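PDB 5JBD: inactive glucansucrase from Lactobacillus reuteri, which belongs to glycoside hydrolase family 70, whose members are built round a TIM barrel. Local coordinates for residues I554-Y565 with I588-V599; Q495-M503 with S513-V521. All blocks are in the same frame, centred on the assembly; numbering follows the deposited sequence.

Interaction 1 (I554-Y565 with I588-V599)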
loop_
_atom_site.group_PDB
_atom_site.type_symbol
_atom_site.label_atom_id
_atom_site.label_comp_id
_atom_site.label_asym_id
_atom_site.label_seq_id
_atom_site.Cartn_x
_atom_site.Cartn_y
_atom_site.Cartn_z
ATOM N N ILE A 554 18.111 -23.975 32.160
ATOM C CA ILE A 554 17.588 -24.109 30.788
ATOM C C ILE A 554 17.775 -25.542 30.300
ATOM O O ILE A 554 18.877 -26.064 30.347
ATOM C CB ILE A 554 18.339 -23.188 29.787
ATOM C CG1 ILE A 554 18.510 -21.775 30.347
ATOM C CG2 ILE A 554 17.631 -23.171 28.427
ATOM C CD1 ILE A 554 17.233 -21.138 30.847
ATOM N N ASN A 555 16.713 -26.170 29.816
ATOM C CA ASN A 555 16.828 -27.511 29.268
ATOM C C ASN A 555 17.210 -27.473 27.786
ATOM O O ASN A 555 16.354 -27.249 26.922
ATOM C CB ASN A 555 15.536 -28.303 29.447
ATOM C CG ASN A 555 15.677 -29.741 28.980
ATOM O OD1 ASN A 555 16.795 -30.215 28.744
ATOM N ND2 ASN A 555 14.562 -30.458 28.885
ATOM N N MET A 556 18.481 -27.744 27.496
ATOM C CA MET A 556 18.977 -27.804 26.114
ATOM C C MET A 556 18.621 -29.117 25.400
ATOM O O MET A 556 18.703 -29.193 24.166
ATOM C CB MET A 556 20.494 -27.579 26.087
ATOM C CG MET A 556 20.963 -26.323 26.825
ATOM S SD MET A 556 20.193 -24.792 26.243
ATOM C CE MET A 556 20.911 -24.669 24.615
ATOM N N GLY A 557 18.254 -30.140 26.170
ATOM C CA GLY A 557 17.863 -31.441 25.643
ATOM C C GLY A 557 18.905 -32.527 25.840
ATOM O O GLY A 557 20.091 -32.244 26.024
ATOM N N ARG A 558 18.450 -33.775 25.749
ATOM C CA ARG A 558 19.296 -34.960 25.933
ATOM C C ARG A 558 20.404 -35.084 24.890
ATOM O O ARG A 558 21.413 -35.718 25.151
ATOM C CB ARG A 558 18.459 -36.260 25.906
ATOM C CG ARG A 558 17.500 -36.426 27.072
ATOM C CD ARG A 558 18.245 -36.761 28.356
ATOM N NE ARG A 558 17.366 -36.699 29.520
ATOM C CZ ARG A 558 17.783 -36.723 30.784
ATOM N NH1 ARG A 558 19.084 -36.821 31.076
ATOM N NH2 ARG A 558 16.884 -36.656 31.771
ATOM N N ALA A 559 20.218 -34.476 23.719
ATOM C CA ALA A 559 21.268 -34.436 22.704
ATOM C C ALA A 559 22.443 -33.552 23.087
ATOM O O ALA A 559 23.464 -33.589 22.411
ATOM C CB ALA A 559 20.691 -33.976 21.365
ATOM N N HIS A 560 22.316 -32.767 24.163
ATOM C CA HIS A 560 23.292 -31.747 24.496
ATOM C C HIS A 560 23.813 -31.795 25.939
ATOM O O HIS A 560 24.028 -30.755 26.562
ATOM C CB HIS A 560 22.674 -30.392 24.185
ATOM C CG HIS A 560 22.249 -30.259 22.756
ATOM N ND1 HIS A 560 23.156 -30.137 21.730
ATOM C CD2 HIS A 560 21.027 -30.288 22.180
ATOM C CE1 HIS A 560 22.508 -30.071 20.581
ATOM N NE2 HIS A 560 21.213 -30.159 20.827
ATOM N N ALA A 561 24.064 -33.004 26.432
ATOM C CA ALA A 561 24.666 -33.207 27.765
ATOM C C ALA A 561 26.169 -33.004 27.684
ATOM O O ALA A 561 26.786 -33.280 26.653
ATOM C CB ALA A 561 24.350 -34.595 28.300
ATOM N N ASN A 562 26.751 -32.479 28.762
ATOM C CA ASN A 562 28.200 -32.287 28.872
ATOM C C ASN A 562 28.748 -31.528 27.663
ATOM O O ASN A 562 29.723 -31.949 27.029
ATOM C CB ASN A 562 28.905 -33.642 29.050
ATOM C CG ASN A 562 28.351 -34.448 30.229
ATOM O OD1 ASN A 562 27.908 -35.589 30.062
ATOM N ND2 ASN A 562 28.347 -33.846 31.411
ATOM N N GLN A 563 28.109 -30.402 27.359
ATOM C CA GLN A 563 28.416 -29.648 26.152
ATOM C C GLN A 563 28.681 -28.180 26.421
ATOM O O GLN A 563 27.973 -27.547 27.202
ATOM C CB GLN A 563 27.280 -29.792 25.142
ATOM C CG GLN A 563 27.627 -29.172 23.795
ATOM C CD GLN A 563 26.671 -29.541 22.684
ATOM O OE1 GLN A 563 25.646 -30.189 22.898
ATOM N NE2 GLN A 563 27.008 -29.107 21.468
ATOM N N GLN A 564 29.690 -27.644 25.729
ATOM C CA GLN A 564 30.083 -26.239 25.848
ATOM C C GLN A 564 29.216 -25.346 24.974
ATOM O O GLN A 564 29.014 -25.642 23.794
ATOM C CB GLN A 564 31.535 -26.064 25.421
ATOM C CG GLN A 564 32.499 -26.910 26.230
ATOM C CD GLN A 564 33.937 -26.510 26.015
ATOM O OE1 GLN A 564 34.301 -25.950 24.979
ATOM N NE2 GLN A 564 34.756 -26.755 27.018
ATOM N N TYR A 565 28.715 -24.259 25.563
ATOM C CA TYR A 565 27.905 -23.253 24.868
ATOM C C TYR A 565 28.581 -21.892 24.929
ATOM O O TYR A 565 29.145 -21.513 25.960
ATOM C CB TYR A 565 26.489 -23.202 25.468
ATOM C CG TYR A 565 25.644 -24.316 24.936
ATOM C CD1 TYR A 565 25.726 -25.587 25.471
ATOM C CD2 TYR A 565 24.834 -24.115 23.816
ATOM C CE1 TYR A 565 24.986 -26.625 24.956
ATOM C CE2 TYR A 565 24.089 -25.146 23.281
ATOM C CZ TYR A 565 24.168 -26.396 23.851
ATOM O OH TYR A 565 23.428 -27.413 23.337
ATOM N N ILE A 588 31.920 -18.823 27.986
ATOM C CA ILE A 588 31.530 -20.223 27.786
ATOM C C ILE A 588 30.927 -20.785 29.084
ATOM O O ILE A 588 31.471 -20.556 30.167
ATOM C CB ILE A 588 32.734 -21.096 27.321
ATOM C CG1 ILE A 588 33.179 -20.679 25.901
ATOM C CG2 ILE A 588 32.392 -22.590 27.334
ATOM C CD1 ILE A 588 34.584 -21.107 25.542
ATOM N N LEU A 589 29.812 -21.513 28.953
ATOM C CA LEU A 589 29.225 -22.300 30.039
ATOM C C LEU A 589 29.010 -23.703 29.510
ATOM O O LEU A 589 28.868 -23.898 28.287
ATOM C CB LEU A 589 27.886 -21.704 30.495
ATOM C CG LEU A 589 27.931 -20.371 31.242
ATOM C CD1 LEU A 589 26.518 -19.849 31.482
ATOM C CD2 LEU A 589 28.688 -20.528 32.554
ATOM N N THR A 590 28.968 -24.673 30.414
ATOM C CA THR A 590 28.857 -26.084 30.039
ATOM C C THR A 590 27.629 -26.713 30.672
ATOM O O THR A 590 27.377 -26.521 31.875
ATOM C CB THR A 590 30.116 -26.868 30.458
ATOM O OG1 THR A 590 31.261 -26.232 29.917
ATOM C CG2 THR A 590 30.087 -28.301 29.955
ATOM N N THR A 591 26.870 -27.472 29.877
ATOM C CA THR A 591 25.707 -28.201 30.393
ATOM C C THR A 591 26.109 -29.350 31.319
ATOM O O THR A 591 27.202 -29.905 31.187
ATOM C CB THR A 591 24.819 -28.813 29.277
ATOM O OG1 THR A 591 25.594 -29.694 28.443
ATOM C CG2 THR A 591 24.175 -27.712 28.448
ATOM N N ASP A 592 25.199 -29.715 32.217
ATOM C CA ASP A 592 25.404 -30.872 33.097
ATOM C C ASP A 592 25.122 -32.167 32.332
ATOM O O ASP A 592 24.853 -32.146 31.117
ATOM C CB ASP A 592 24.592 -30.741 34.410
ATOM C CG ASP A 592 23.079 -30.891 34.218
ATOM O OD1 ASP A 592 22.587 -31.289 33.127
ATOM O OD2 ASP A 592 22.380 -30.617 35.212
ATOM N N SER A 593 25.165 -33.296 33.031
ATOM C CA SER A 593 25.038 -34.593 32.369
ATOM C C SER A 593 23.621 -34.899 31.877
ATOM O O SER A 593 23.403 -35.937 31.251
ATOM C CB SER A 593 25.537 -35.704 33.302
ATOM O OG SER A 593 24.701 -35.784 34.444
ATOM N N ASN A 594 22.667 -34.005 32.156
ATOM C CA ASN A 594 21.296 -34.121 31.662
ATOM C C ASN A 594 20.958 -33.145 30.537
ATOM O O ASN A 594 19.863 -33.197 30.009
ATOM C CB ASN A 594 20.336 -33.887 32.828
ATOM C CG ASN A 594 20.411 -34.986 33.852
ATOM O OD1 ASN A 594 20.288 -36.166 33.536
ATOM N ND2 ASN A 594 20.629 -34.598 35.086
ATOM N N GLY A 595 21.892 -32.268 30.182
ATOM C CA GLY A 595 21.667 -31.229 29.183
ATOM C C GLY A 595 21.088 -29.940 29.743
ATOM O O GLY A 595 20.520 -29.166 28.997
ATOM N N ILE A 596 21.242 -29.706 31.054
ATOM C CA ILE A 596 20.754 -28.481 31.700
ATOM C C ILE A 596 21.850 -27.424 31.721
ATOM O O ILE A 596 22.964 -27.707 32.145
ATOM C CB ILE A 596 20.282 -28.739 33.154
ATOM C CG1 ILE A 596 19.209 -29.829 33.184
ATOM C CG2 ILE A 596 19.760 -27.454 33.787
ATOM C CD1 ILE A 596 18.004 -29.567 32.293
ATOM N N LEU A 597 21.523 -26.213 31.271
ATOM C CA LEU A 597 22.435 -25.073 31.332
ATOM C C LEU A 597 22.012 -24.097 32.441
ATOM O O LEU A 597 20.874 -23.634 32.464
ATOM C CB LEU A 597 22.469 -24.347 29.980
ATOM C CG LEU A 597 23.624 -23.364 29.793
ATOM C CD1 LEU A 597 24.938 -24.116 29.657
ATOM C CD2 LEU A 597 23.388 -22.466 28.588
ATOM N N LYS A 598 22.952 -23.771 33.327
ATOM C CA LYS A 598 22.724 -22.895 34.484
ATOM C C LYS A 598 23.178 -21.485 34.151
ATOM O O LYS A 598 24.345 -21.279 33.851
ATOM C CB LYS A 598 23.553 -23.399 35.706
ATOM C CG LYS A 598 22.812 -24.341 36.668
ATOM C CD LYS A 598 22.142 -23.544 37.794
ATOM C CE LYS A 598 20.691 -23.929 37.989
ATOM N NZ LYS A 598 19.980 -22.997 38.900
ATOM N N VAL A 599 22.282 -20.513 34.248
ATOM C CA VAL A 599 22.575 -19.154 33.796
ATOM C C VAL A 599 22.145 -18.157 34.871
ATOM O O VAL A 599 21.122 -18.360 35.532
ATOM C CB VAL A 599 21.823 -18.846 32.458
ATOM C CG1 VAL A 599 22.143 -17.445 31.959
ATOM C CG2 VAL A 599 22.181 -19.869 31.378
HETATM O O HOH W 1 17.320 -32.725 29.672
#
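Ile554 and Leu597 face each other as an antiparallel hydrogen-bonded pair, and Ile554 N reaches Leu597 O at 2.8 Å in an almost straight bond (175° at the hydrogen). Both side chains leave the same face of this pairing, Ile554 CB meeting Leu597 CB at 4.3 Å. Beyond them, Ile554 CG1 points to CG2 of Val599, while Leu597 CB packs on Met556 CG at 4.0 Å. A second, separate strand pairing, 564-565 with 589-590, has Tyr565 and Leu589 as its hydrogen-bonded pair. Tyr565 CE1 also lies 3.7 Å from CG2 of Thr591, just after strand 588-590. Thr591 has OG1 between its backbone N and carbonyl carbon (chi1 57°), which turns the hydroxyl to the backbone of 560-563 and the methyl to the tyrosine. Thr591 OG1 gives its proton to His560 O at 2.7 Å and accepts from Gln563 N at 2.8 Å, so its rotation is fixed from two sides. Asp592 OD1 accepts from Asn594 N in an Asx turn and, from the opposite face, from Ile596 N, tying the carboxylate across the type I turn to Gly595. At the outer edge Arg558 NH1 holds Asn594 OD1 at 2.8 Å, guanidinium and amide planes at right angles. Trp616 covers Leu589 and Leu597. Two antiparallel pairings flanking the loops between them are consistent with the all-beta C domain of family 70 proteins.

Interaction 2 (Q495-M503 with S513-V521)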
loop_
_atom_site.group_PDB
_atom_site.type_symbol
_atom_site.label_atom_id
_atom_site.label_comp_id
_atom_site.label_asym_id
_atom_site.label_seq_id
_atom_site.Cartn_x
_atom_site.Cartn_y
_atom_site.Cartn_z
ATOM N N GLN A 495 23.451 -20.807 11.090
ATOM C CA GLN A 495 24.354 -21.810 11.650
ATOM C C GLN A 495 23.696 -22.801 12.613
ATOM O O GLN A 495 24.139 -23.946 12.699
ATOM C CB GLN A 495 25.533 -21.139 12.378
ATOM C CG GLN A 495 26.416 -20.239 11.530
ATOM C CD GLN A 495 27.549 -19.651 12.356
ATOM O OE1 GLN A 495 27.318 -18.962 13.346
ATOM N NE2 GLN A 495 28.771 -19.957 11.977
ATOM N N PHE A 496 22.676 -22.360 13.355
ATOM C CA PHE A 496 22.241 -23.093 14.540
ATOM C C PHE A 496 20.761 -23.451 14.660
ATOM O O PHE A 496 20.447 -24.444 15.308
ATOM C CB PHE A 496 22.667 -22.320 15.803
ATOM C CG PHE A 496 24.159 -22.166 15.956
ATOM C CD1 PHE A 496 24.968 -23.281 16.189
ATOM C CD2 PHE A 496 24.748 -20.909 15.918
ATOM C CE1 PHE A 496 26.333 -23.137 16.346
ATOM C CE2 PHE A 496 26.125 -20.766 16.067
ATOM C CZ PHE A 496 26.917 -21.875 16.284
ATOM N N VAL A 497 19.874 -22.672 14.048
ATOM C CA VAL A 497 18.444 -22.775 14.338
ATOM C C VAL A 497 17.775 -23.882 13.507
ATOM O O VAL A 497 17.609 -23.752 12.292
ATOM C CB VAL A 497 17.766 -21.408 14.162
ATOM C CG1 VAL A 497 16.254 -21.515 14.206
ATOM C CG2 VAL A 497 18.268 -20.454 15.228
ATOM N N SER A 498 17.431 -24.979 14.187
ATOM C CA SER A 498 16.722 -26.112 13.590
ATOM C C SER A 498 16.216 -27.016 14.716
ATOM O O SER A 498 16.605 -26.828 15.865
ATOM C CB SER A 498 17.620 -26.896 12.624
ATOM O OG SER A 498 16.901 -27.876 11.888
ATOM N N GLY A 499 15.342 -27.963 14.377
ATOM C CA GLY A 499 14.805 -28.930 15.339
ATOM C C GLY A 499 13.557 -28.462 16.046
ATOM O O GLY A 499 13.003 -27.408 15.717
ATOM N N GLY A 500 13.110 -29.272 17.014
ATOM C CA GLY A 500 11.957 -28.953 17.838
ATOM C C GLY A 500 12.149 -27.678 18.629
ATOM O O GLY A 500 13.265 -27.186 18.776
ATOM N N GLN A 501 11.040 -27.120 19.105
ATOM C CA GLN A 501 11.071 -25.910 19.911
ATOM C C GLN A 501 10.239 -26.102 21.165
ATOM O O GLN A 501 9.120 -26.627 21.098
ATOM C CB GLN A 501 10.502 -24.707 19.150
ATOM C CG GLN A 501 10.533 -23.410 19.962
ATOM C CD GLN A 501 10.112 -22.197 19.158
ATOM O OE1 GLN A 501 9.558 -22.332 18.072
ATOM N NE2 GLN A 501 10.381 -21.006 19.681
ATOM N N THR A 502 10.776 -25.624 22.283
ATOM C CA THR A 502 10.062 -25.560 23.555
ATOM C C THR A 502 10.246 -24.172 24.148
ATOM O O THR A 502 11.365 -23.676 24.246
ATOM C CB THR A 502 10.592 -26.630 24.546
ATOM O OG1 THR A 502 10.492 -27.931 23.947
ATOM C CG2 THR A 502 9.806 -26.619 25.872
ATOM N N MET A 503 9.141 -23.537 24.509
ATOM C CA MET A 503 9.160 -22.246 25.183
ATOM C C MET A 503 8.583 -22.439 26.575
ATOM O O MET A 503 7.450 -22.909 26.721
ATOM C CB MET A 503 8.316 -21.222 24.448
ATOM C CG MET A 503 8.820 -20.852 23.067
ATOM S SD MET A 503 7.867 -19.509 22.309
ATOM C CE MET A 503 8.454 -18.103 23.225
ATOM N N SER A 513 13.332 -19.881 25.229
ATOM C CA SER A 513 12.908 -20.464 23.953
ATOM C C SER A 513 14.096 -21.241 23.414
ATOM O O SER A 513 15.140 -20.656 23.147
ATOM C CB SER A 513 12.489 -19.380 22.970
ATOM O OG SER A 513 11.979 -19.966 21.789
ATOM N N VAL A 514 13.931 -22.563 23.314
ATOM C CA VAL A 514 15.018 -23.477 22.997
ATOM C C VAL A 514 14.717 -24.185 21.682
ATOM O O VAL A 514 13.602 -24.695 21.508
ATOM C CB VAL A 514 15.206 -24.531 24.110
ATOM C CG1 VAL A 514 16.178 -25.627 23.684
ATOM C CG2 VAL A 514 15.731 -23.855 25.387
ATOM N N ARG A 515 15.707 -24.230 20.793
ATOM C CA ARG A 515 15.673 -25.104 19.617
ATOM C C ARG A 515 16.652 -26.251 19.816
ATOM O O ARG A 515 17.778 -26.035 20.263
ATOM C CB ARG A 515 15.977 -24.304 18.340
ATOM C CG ARG A 515 14.979 -23.176 18.048
ATOM C CD ARG A 515 13.554 -23.684 17.821
ATOM N NE ARG A 515 13.460 -24.560 16.649
ATOM C CZ ARG A 515 13.423 -24.152 15.377
ATOM N NH1 ARG A 515 13.468 -22.860 15.070
ATOM N NH2 ARG A 515 13.347 -25.057 14.389
ATOM N N TYR A 516 16.219 -27.474 19.522
ATOM C CA TYR A 516 17.008 -28.664 19.901
ATOM C C TYR A 516 18.089 -29.048 18.894
ATOM O O TYR A 516 18.977 -29.827 19.238
ATOM C CB TYR A 516 16.090 -29.867 20.196
ATOM C CG TYR A 516 15.193 -29.619 21.381
ATOM C CD1 TYR A 516 15.725 -29.543 22.669
ATOM C CD2 TYR A 516 13.831 -29.438 21.229
ATOM C CE1 TYR A 516 14.927 -29.268 23.772
ATOM C CE2 TYR A 516 13.012 -29.202 22.335
ATOM C CZ TYR A 516 13.570 -29.113 23.601
ATOM O OH TYR A 516 12.777 -28.870 24.705
ATOM N N GLY A 517 18.033 -28.500 17.676
ATOM C CA GLY A 517 19.071 -28.736 16.663
ATOM C C GLY A 517 18.573 -29.552 15.478
ATOM O O GLY A 517 17.523 -30.210 15.545
ATOM N N LYS A 518 19.336 -29.514 14.391
ATOM C CA LYS A 518 18.955 -30.215 13.166
ATOM C C LYS A 518 18.867 -31.718 13.435
ATOM O O LYS A 518 19.785 -32.305 13.998
ATOM C CB LYS A 518 19.939 -29.933 12.028
ATOM C CG LYS A 518 19.400 -30.399 10.685
ATOM C CD LYS A 518 20.383 -30.220 9.555
ATOM C CE LYS A 518 19.799 -30.810 8.277
ATOM N NZ LYS A 518 20.814 -30.788 7.204
ATOM N N GLY A 519 17.743 -32.325 13.054
ATOM C CA GLY A 519 17.503 -33.751 13.321
ATOM C C GLY A 519 17.242 -34.110 14.784
ATOM O O GLY A 519 17.345 -35.273 15.146
ATOM N N VAL A 520 16.903 -33.117 15.616
ATOM C CA VAL A 520 16.585 -33.346 17.037
ATOM C C VAL A 520 15.146 -32.921 17.221
ATOM O O VAL A 520 14.842 -31.733 17.318
ATOM C CB VAL A 520 17.518 -32.558 17.983
ATOM C CG1 VAL A 520 17.369 -33.072 19.403
ATOM C CG2 VAL A 520 18.967 -32.696 17.527
ATOM N N VAL A 521 14.267 -33.914 17.273
ATOM C CA VAL A 521 12.824 -33.685 17.270
ATOM C C VAL A 521 12.317 -33.021 18.553
ATOM O O VAL A 521 11.470 -32.131 18.490
ATOM C CB VAL A 521 12.074 -35.016 16.996
ATOM C CG1 VAL A 521 10.597 -34.913 17.343
ATOM C CG2 VAL A 521 12.258 -35.407 15.530
HETATM O O HOH W 2 15.702 -30.753 11.818
#
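Arg515 and Gln501 form a non-hydrogen-bonded pair at the start of the hairpin of strands 501-505 and 510-515, and the arginine folds back over the loop that precedes its partner. Arg515 CB lies 3.6 Å from Ser498 O. Its chi1 (-61°) sets CG anti to the carbonyl carbon, and bends at chi2 and chi3 then curl the chain, bringing Arg515 CD to 3.5 Å from Gln501 CB. NE donates to Gly499 O at 3.0 Å, from above the carbonyl plane, and makes a weak bond to Gly500 O. NH2 reaches the same Gly499 O at 2.7 Å, in the carbonyl plane and on a lone pair, giving a side-on grip by two nitrogens on one oxygen. Arg515 NH1 lies 3.2 Å from Val497 CG1 and bonds to Ser455 O outside the hairpin. Gly500 O also receives Tyr516 N, and Tyr516 OH lies 2.6 Å from Thr502 OG1, itself also bonded to Asn375. Gln501 NE2 donates to Ser513 OG at 2.8 Å, almost in the amide plane, and also to Asn456. The buried guanidinium, with no carboxylate in either segment, ties the backbone at Gly499 and Gly500 to the end of strand 510-515, and its charge is probably stabilised by the negative ends of the carbonyl dipoles.

Interactions 1 and 2 lie about 14 Å apart between centres and touch directly. His560 NE2 probably donates to Tyr516 O at 2.8 Å, joining the 556-563 loop to the residue just beyond strand 510-515. Further along the interface, Ile554 CG2 packs on Val514 CG2 at 3.6 Å, and Met556 O approaches Tyr516 CD1 at 3.4 Å. Both contacts reach one antiparallel sheet, where strands 537-542 and 612-618 connect 510-515 to 564-571. In the sequence, all of interaction 2 precedes interaction 1. The centre of interaction 2 lies about 36 Å from that of the chain and the centre of interaction 1 about 47 Å, and neither includes the calcium ligands Glu237, Asp243, Asn287 and Asn751.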